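Local coordinates for protein lysine/ornithine decarboxylase (PDB 2PLJ) that decarboxylates lysine and ornithine to cadaverine and putrescine, probably with pyridoxal phosphate as cofactor, using a beta/alpha-barrel fold, at residues A[168-173]-A[196-201]; A[248-253]-A[276-281]. All blocks are in the same frame, centred on the assembly; numbering follows the deposited sequence.

Contact 1 (A[168-173]-A[196-201]); sequences LLVRLS and VIIETA
Val-170 meets Ile-197 and Ile-198 in a purely aliphatic contact, with no ring or other flat side chain between them; the flat group to look at is the backbone carbonyl of Val-196, one residue before Ile-197. Its oxygen accepts two bonds from Thr-200, arriving from opposite faces of the carbonyl plane. One is the helical bond from Thr-200 N, at 2.9 Å from Val-196 O. The other comes from the hydroxyl, with Thr-200 OG1 2.8 Å from Val-196 O and lying 35° out of that plane. The threonine hydroxyl is thus turned back onto its own helix.

Across the contact a single methyl does the work. CG2 of Val-170 lies 4.0 Å from CG2 of Ile-197 and also 4.0 Å from CG1 of Ile-198, so it sits against two successive residues of the helix. With CG1 of Val-170 opposite the backbone N (chi1 -178°), CG2 is the branch left to fit against both isoleucines. Ile-197 brings its short branch and runs past the valine in the reverse direction. Ile-198 starts out across the line to the strand, but its long branch bends inward at chi1 -68°, laying the CG1 methylene against the same methyl. The two backbones remain well separated, 7.8 Å between CA of Val-170 and CA of Ile-197, and side-chain packing alone joins them here.

This is a helix packed on the outer wall of a beta/alpha barrel. Strand 167-171 runs parallel between strands 147-150 and 207-212, and helix 191-203 lies over it in the connection leading to 207-212. Leu-153 of helix 153-157 packs beside Ile-197, Ala-201 continues the helix face onto Ile-208, and Arg-171 points to the other side of the strand.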
ATOM      1  N   LEU A 168      25.669 -14.586 -15.106  1.00 13.37           N
ATOM      2  CA  LEU A 168      24.264 -14.803 -14.722  1.00 13.31           C
ATOM      3  C   LEU A 168      24.087 -15.933 -13.700  1.00 13.24           C
ATOM      4  O   LEU A 168      24.762 -16.981 -13.771  1.00 13.87           O
ATOM      5  CB  LEU A 168      23.451 -15.154 -15.982  1.00 12.80           C
ATOM      6  CG  LEU A 168      23.514 -14.141 -17.140  1.00 13.36           C
ATOM      7  CD1 LEU A 168      22.667 -14.644 -18.278  1.00 14.01           C
ATOM      8  CD2 LEU A 168      23.042 -12.765 -16.641  1.00 14.44           C
ATOM      9  N   LEU A 169      23.149 -15.727 -12.779  1.00 12.47           N
ATOM     10  CA  LEU A 169      22.650 -16.796 -11.914  1.00 11.73           C
ATOM     11  C   LEU A 169      21.351 -17.296 -12.528  1.00 12.56           C
ATOM     12  O   LEU A 169      20.473 -16.481 -12.881  1.00 14.79           O
ATOM     13  CB  LEU A 169      22.385 -16.280 -10.489  1.00 12.18           C
ATOM     14  CG  LEU A 169      23.628 -15.862  -9.691  1.00 12.54           C
ATOM     15  CD1 LEU A 169      23.223 -15.026  -8.444  1.00 15.25           C
ATOM     16  CD2 LEU A 169      24.468 -17.077  -9.307  1.00 14.34           C
ATOM     17  N   VAL A 170      21.207 -18.618 -12.632  1.00 12.92           N
ATOM     18  CA  VAL A 170      19.977 -19.207 -13.165  1.00 12.51           C
ATOM     19  C   VAL A 170      19.116 -19.612 -11.982  1.00 12.92           C
ATOM     20  O   VAL A 170      19.555 -20.398 -11.149  1.00 13.13           O
ATOM     21  CB  VAL A 170      20.247 -20.454 -14.067  1.00 12.37           C
ATOM     22  CG1 VAL A 170      18.917 -20.961 -14.606  1.00 12.48           C
ATOM     23  CG2 VAL A 170      21.193 -20.070 -15.213  1.00 14.08           C
ATOM     24  N   ARG A 171      17.915 -19.034 -11.890  1.00 12.44           N
ATOM     25  CA  ARG A 171      17.077 -19.224 -10.725  1.00 12.84           C
ATOM     26  C   ARG A 171      16.147 -20.409 -10.977  1.00 14.04           C
ATOM     27  O   ARG A 171      15.435 -20.433 -11.994  1.00 13.91           O
ATOM     28  CB  ARG A 171      16.242 -17.972 -10.427  1.00 12.27           C
ATOM     29  CG  ARG A 171      15.283 -18.213  -9.244  1.00 12.61           C
ATOM     30  CD  ARG A 171      14.726 -16.898  -8.748  1.00 12.99           C
ATOM     31  NE  ARG A 171      13.645 -17.112  -7.794  1.00 14.40           N
ATOM     32  CZ  ARG A 171      12.954 -16.132  -7.189  1.00 14.31           C
ATOM     33  NH1 ARG A 171      13.271 -14.848  -7.362  1.00 14.46           N
ATOM     34  NH2 ARG A 171      11.936 -16.448  -6.375  1.00 16.34           N
ATOM     35  N   LEU A 172      16.181 -21.363 -10.058  1.00 13.65           N
ATOM     36  CA  LEU A 172      15.311 -22.557 -10.108  1.00 16.02           C
ATOM     37  C   LEU A 172      14.150 -22.412  -9.132  1.00 16.86           C
ATOM     38  O   LEU A 172      14.270 -21.733  -8.107  1.00 16.71           O
ATOM     39  CB  LEU A 172      16.101 -23.828  -9.766  1.00 16.37           C
ATOM     40  CG  LEU A 172      17.003 -24.422 -10.852  1.00 16.91           C
ATOM     41  CD1 LEU A 172      18.177 -23.507 -11.134  1.00 18.71           C
ATOM     42  CD2 LEU A 172      17.498 -25.827 -10.517  1.00 18.54           C
ATOM     43  N   SER A 173      13.037 -23.064  -9.458  1.00 18.74           N
ATOM     44  CA  SER A 173      11.981 -23.304  -8.476  1.00 21.73           C
ATOM     45  C   SER A 173      11.636 -24.797  -8.460  1.00 23.00           C
ATOM     46  O   SER A 173      11.840 -25.508  -9.446  1.00 24.38           O
ATOM     47  CB  SER A 173      10.751 -22.429  -8.752  1.00 22.13           C
ATOM     48  OG  SER A 173      10.003 -22.919  -9.849  1.00 24.78           O
ATOM     49  N   VAL A 196      18.777 -26.433 -20.108  1.00 16.69           N
ATOM     50  CA  VAL A 196      18.538 -25.838 -21.437  1.00 16.56           C
ATOM     51  C   VAL A 196      19.038 -24.387 -21.474  1.00 15.84           C
ATOM     52  O   VAL A 196      19.712 -23.972 -22.415  1.00 15.34           O
ATOM     53  CB  VAL A 196      17.044 -25.923 -21.866  1.00 17.27           C
ATOM     54  CG1 VAL A 196      16.825 -25.238 -23.198  1.00 18.34           C
ATOM     55  CG2 VAL A 196      16.576 -27.395 -21.974  1.00 18.05           C
ATOM     56  N   ILE A 197      18.745 -23.627 -20.417  1.00 15.03           N
ATOM     57  CA  ILE A 197      19.241 -22.256 -20.331  1.00 15.16           C
ATOM     58  C   ILE A 197      20.780 -22.217 -20.324  1.00 15.12           C
ATOM     59  O   ILE A 197      21.403 -21.387 -21.005  1.00 15.73           O
ATOM     60  CB  ILE A 197      18.659 -21.537 -19.087  1.00 14.34           C
ATOM     61  CG1 ILE A 197      17.161 -21.272 -19.297  1.00 15.65           C
ATOM     62  CG2 ILE A 197      19.390 -20.219 -18.835  1.00 14.54           C
ATOM     63  CD1 ILE A 197      16.404 -20.875 -18.013  1.00 16.84           C
ATOM     64  N   ILE A 198      21.391 -23.137 -19.589  1.00 15.13           N
ATOM     65  CA  ILE A 198      22.849 -23.140 -19.418  1.00 15.12           C
ATOM     66  C   ILE A 198      23.533 -23.550 -20.748  1.00 15.59           C
ATOM     67  O   ILE A 198      24.510 -22.919 -21.188  1.00 15.42           O
ATOM     68  CB  ILE A 198      23.280 -24.001 -18.214  1.00 14.73           C
ATOM     69  CG1 ILE A 198      22.818 -23.336 -16.894  1.00 14.47           C
ATOM     70  CG2 ILE A 198      24.809 -24.208 -18.187  1.00 14.25           C
ATOM     71  CD1 ILE A 198      22.878 -24.230 -15.691  1.00 16.59           C
ATOM     72  N   GLU A 199      22.977 -24.568 -21.400  1.00 15.23           N
ATOM     73  CA  GLU A 199      23.464 -24.961 -22.723  1.00 16.66           C
ATOM     74  C   GLU A 199      23.311 -23.834 -23.768  1.00 16.19           C
ATOM     75  O   GLU A 199      24.215 -23.639 -24.608  1.00 15.26           O
ATOM     76  CB  GLU A 199      22.802 -26.262 -23.192  1.00 17.08           C
ATOM     77  CG  GLU A 199      23.651 -27.028 -24.183  1.00 23.30           C
ATOM     78  CD  GLU A 199      23.165 -28.462 -24.407  1.00 28.78           C
ATOM     79  OE1 GLU A 199      22.569 -29.051 -23.468  1.00 32.25           O
ATOM     80  OE2 GLU A 199      23.386 -28.994 -25.521  1.00 32.60           O
ATOM     81  N   THR A 200      22.183 -23.111 -23.712  1.00 15.91           N
ATOM     82  CA  THR A 200      21.933 -21.993 -24.631  1.00 16.23           C
ATOM     83  C   THR A 200      22.893 -20.823 -24.356  1.00 15.99           C
ATOM     84  O   THR A 200      23.410 -20.208 -25.308  1.00 15.73           O
ATOM     85  CB  THR A 200      20.449 -21.542 -24.625  1.00 16.46           C
ATOM     86  OG1 THR A 200      19.617 -22.671 -24.907  1.00 17.46           O
ATOM     87  CG2 THR A 200      20.182 -20.486 -25.678  1.00 16.62           C
ATOM     88  N   ALA A 201      23.162 -20.551 -23.076  1.00 15.43           N
ATOM     89  CA  ALA A 201      24.116 -19.506 -22.702  1.00 15.57           C
ATOM     90  C   ALA A 201      25.496 -19.820 -23.298  1.00 16.20           C
ATOM     91  O   ALA A 201      26.191 -18.927 -23.780  1.00 15.90           O
ATOM     92  CB  ALA A 201      24.198 -19.376 -21.175  1.00 15.32           C
TER

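Contact 2 (A[248-253]-A[276-281]); sequences STLDIG and EALSLL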
ATOM      1  N   SER A 248      30.231 -21.912 -10.642  1.00 17.01           N
ATOM      2  CA  SER A 248      31.060 -21.467  -9.519  1.00 17.17           C
ATOM      3  C   SER A 248      30.287 -21.128  -8.245  1.00 16.94           C
ATOM      4  O   SER A 248      30.873 -21.098  -7.158  1.00 17.17           O
ATOM      5  CB  SER A 248      31.921 -20.259  -9.933  1.00 17.14           C
ATOM      6  OG  SER A 248      31.134 -19.076 -10.024  1.00 17.74           O
ATOM      7  N   THR A 249      28.987 -20.889  -8.373  1.00 16.03           N
ATOM      8  CA  THR A 249      28.222 -20.214  -7.292  1.00 15.51           C
ATOM      9  C   THR A 249      26.849 -20.846  -7.070  1.00 16.36           C
ATOM     10  O   THR A 249      26.178 -21.200  -8.043  1.00 15.39           O
ATOM     11  CB  THR A 249      28.036 -18.720  -7.644  1.00 16.34           C
ATOM     12  OG1 THR A 249      29.307 -18.139  -7.981  1.00 17.36           O
ATOM     13  CG2 THR A 249      27.358 -17.928  -6.517  1.00 14.89           C
ATOM     14  N   LEU A 250      26.474 -20.987  -5.788  1.00 15.23           N
ATOM     15  CA  LEU A 250      25.100 -21.285  -5.378  1.00 15.74           C
ATOM     16  C   LEU A 250      24.623 -20.154  -4.505  1.00 15.34           C
ATOM     17  O   LEU A 250      25.278 -19.823  -3.508  1.00 15.29           O
ATOM     18  CB  LEU A 250      25.022 -22.596  -4.582  1.00 15.25           C
ATOM     19  CG  LEU A 250      23.597 -22.949  -4.176  1.00 17.06           C
ATOM     20  CD1 LEU A 250      22.706 -23.042  -5.447  1.00 17.96           C
ATOM     21  CD2 LEU A 250      23.570 -24.262  -3.374  1.00 17.03           C
ATOM     22  N   ASP A 251      23.477 -19.579  -4.862  1.00 15.53           N
ATOM     23  CA  ASP A 251      22.871 -18.495  -4.077  1.00 15.53           C
ATOM     24  C   ASP A 251      21.581 -19.074  -3.480  1.00 15.35           C
ATOM     25  O   ASP A 251      20.671 -19.426  -4.241  1.00 14.55           O
ATOM     26  CB  ASP A 251      22.590 -17.332  -5.043  1.00 16.88           C
ATOM     27  CG  ASP A 251      21.783 -16.196  -4.426  1.00 19.09           C
ATOM     28  OD1 ASP A 251      21.243 -16.327  -3.301  1.00 18.11           O
ATOM     29  OD2 ASP A 251      21.706 -15.158  -5.127  1.00 20.19           O
ATOM     30  N   ILE A 252      21.516 -19.204  -2.150  1.00 15.21           N
ATOM     31  CA  ILE A 252      20.390 -19.889  -1.482  1.00 15.95           C
ATOM     32  C   ILE A 252      19.202 -18.977  -1.105  1.00 15.60           C
ATOM     33  O   ILE A 252      18.272 -19.387  -0.412  1.00 16.14           O
ATOM     34  CB  ILE A 252      20.848 -20.712  -0.241  1.00 16.25           C
ATOM     35  CG1 ILE A 252      21.418 -19.770   0.848  1.00 16.72           C
ATOM     36  CG2 ILE A 252      21.875 -21.797  -0.660  1.00 15.95           C
ATOM     37  CD1 ILE A 252      21.592 -20.437   2.208  1.00 17.87           C
ATOM     38  N   GLY A 253      19.259 -17.752  -1.605  1.00 15.03           N
ATOM     39  CA  GLY A 253      18.196 -16.758  -1.432  1.00 15.29           C
ATOM     40  C   GLY A 253      17.969 -16.300   0.003  1.00 15.89           C
ATOM     41  O   GLY A 253      18.899 -16.326   0.847  1.00 15.11           O
ATOM     42  N   GLU A 276      24.818 -28.500   6.548  1.00 14.56           N
ATOM     43  CA  GLU A 276      25.111 -29.895   6.200  1.00 16.04           C
ATOM     44  C   GLU A 276      24.922 -30.168   4.718  1.00 15.00           C
ATOM     45  O   GLU A 276      25.767 -30.816   4.099  1.00 15.34           O
ATOM     46  CB  GLU A 276      24.242 -30.830   7.022  1.00 16.42           C
ATOM     47  CG  GLU A 276      24.544 -30.783   8.497  1.00 21.66           C
ATOM     48  CD  GLU A 276      23.559 -31.613   9.314  1.00 27.38           C
ATOM     49  OE1 GLU A 276      23.264 -32.763   8.907  1.00 30.22           O
ATOM     50  OE2 GLU A 276      23.074 -31.095  10.349  1.00 32.29           O
ATOM     51  N   ALA A 277      23.818 -29.671   4.158  1.00 15.09           N
ATOM     52  CA  ALA A 277      23.545 -29.831   2.721  1.00 14.87           C
ATOM     53  C   ALA A 277      24.617 -29.135   1.870  1.00 14.85           C
ATOM     54  O   ALA A 277      25.083 -29.673   0.866  1.00 15.52           O
ATOM     55  CB  ALA A 277      22.145 -29.348   2.373  1.00 14.90           C
ATOM     56  N   LEU A 278      25.047 -27.959   2.323  1.00 14.89           N
ATOM     57  CA  LEU A 278      26.049 -27.184   1.608  1.00 15.30           C
ATOM     58  C   LEU A 278      27.392 -27.875   1.562  1.00 15.28           C
ATOM     59  O   LEU A 278      28.135 -27.756   0.572  1.00 15.73           O
ATOM     60  CB  LEU A 278      26.205 -25.803   2.276  1.00 14.16           C
ATOM     61  CG  LEU A 278      25.020 -24.845   2.091  1.00 16.27           C
ATOM     62  CD1 LEU A 278      25.261 -23.556   2.878  1.00 17.42           C
ATOM     63  CD2 LEU A 278      24.812 -24.517   0.606  1.00 19.06           C
ATOM     64  N   SER A 279      27.696 -28.589   2.638  1.00 15.58           N
ATOM     65  CA  SER A 279      28.951 -29.335   2.774  1.00 16.05           C
ATOM     66  C   SER A 279      29.129 -30.407   1.685  1.00 15.75           C
ATOM     67  O   SER A 279      30.251 -30.886   1.432  1.00 16.43           O
ATOM     68  CB  SER A 279      29.056 -29.937   4.176  1.00 16.37           C
ATOM     69  OG  SER A 279      28.431 -31.206   4.244  1.00 17.06           O
ATOM     70  N   LEU A 280      28.029 -30.805   1.048  1.00 15.85           N
ATOM     71  CA  LEU A 280      28.104 -31.831  -0.001  1.00 16.54           C
ATOM     72  C   LEU A 280      28.525 -31.253  -1.348  1.00 16.23           C
ATOM     73  O   LEU A 280      28.862 -32.013  -2.265  1.00 15.73           O
ATOM     74  CB  LEU A 280      26.789 -32.597  -0.127  1.00 17.06           C
ATOM     75  CG  LEU A 280      26.390 -33.401   1.118  1.00 19.95           C
ATOM     76  CD1 LEU A 280      25.004 -34.033   0.952  1.00 22.27           C
ATOM     77  CD2 LEU A 280      27.433 -34.469   1.450  1.00 19.88           C
ATOM     78  N   LEU A 281      28.503 -29.915  -1.460  1.00 16.06           N
ATOM     79  CA  LEU A 281      28.920 -29.234  -2.692  1.00 16.91           C
ATOM     80  C   LEU A 281      30.423 -29.411  -2.940  1.00 18.18           C
ATOM     81  O   LEU A 281      31.185 -29.579  -1.986  1.00 18.62           O
ATOM     82  CB  LEU A 281      28.579 -27.735  -2.649  1.00 15.32           C
ATOM     83  CG  LEU A 281      27.099 -27.317  -2.608  1.00 14.89           C
ATOM     84  CD1 LEU A 281      26.984 -25.886  -2.086  1.00 16.93           C
ATOM     85  CD2 LEU A 281      26.426 -27.450  -3.967  1.00 18.80           C
TER
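Leu-250 and Leu-278 are the nearest backbone positions, 9.2 Å between their CA atoms, where strand 249-251 passes the last part of helix 267-278 and the type I turn from Leu-278 to Leu-281.

Four aliphatic side chains fill that gap. CD2 of Leu-250 is 4.2 Å from CD2 of Leu-278 and 4.0 Å from CD1 of Leu-281, so one methyl touches the first and last residues of the turn. Leu-281 crosses Leu-250 at about a right angle, whereas Leu-278 comes over it on a slant. Leu-278 leaves the helix across the line to the strand and turns its tip inward; the same CD2 also reaches CG2 of Ile-252, 4.2 Å away. Ile-252 has its long branch wedged between its own N and carbonyl carbon (chi1 64°), leaving the short CG2 branch to make the touch.

Each segment is shaped by local bonds. The turn is closed by Leu-281 N to Leu-278 O at 3.0 Å, and from within it Ser-279 OG reaches back to donate to Glu-276 O at 2.7 Å. Past the strand, Gly-253 N binds Asp-251 OD1 at 3.0 Å in an Asx turn, on the anti side of the carboxylate, 28° out of its plane.

Strand 249-251, helix 267-278 and strand 286-289 form a beta-alpha-beta unit of the barrel. Within it Leu-278 also rests on Val-287, and Ile-252 on Ala-289. The preceding helix 223-241 flanks the contact, with Ile-229 against Leu-278 and Cys-232 against Leu-250.

In the fold
Contacts 1 and 2 lie in series along the chain, centres about 16 Å apart; contact 1 packs a helix, and contact 2 a helix with the turn after it, on the outside of the same parallel sheet. Strand 207-212 runs between their two strands. On the inner side of the barrel, side chains reach across it: Leu-169 CD1 is 3.6 Å from Asp-251 OD2, and Leu-169 CD2 is 4.1 Å from Thr-249 CG2. Both outer contacts stand back from the bound putrescine-pyridoxyl adduct, with the side chain of Val-170 about 13 Å from it and that of Ile-252 about 10 Å. Arg-171 links contact 1 to the pocket, touching the ligand from the same strand that carries Val-170.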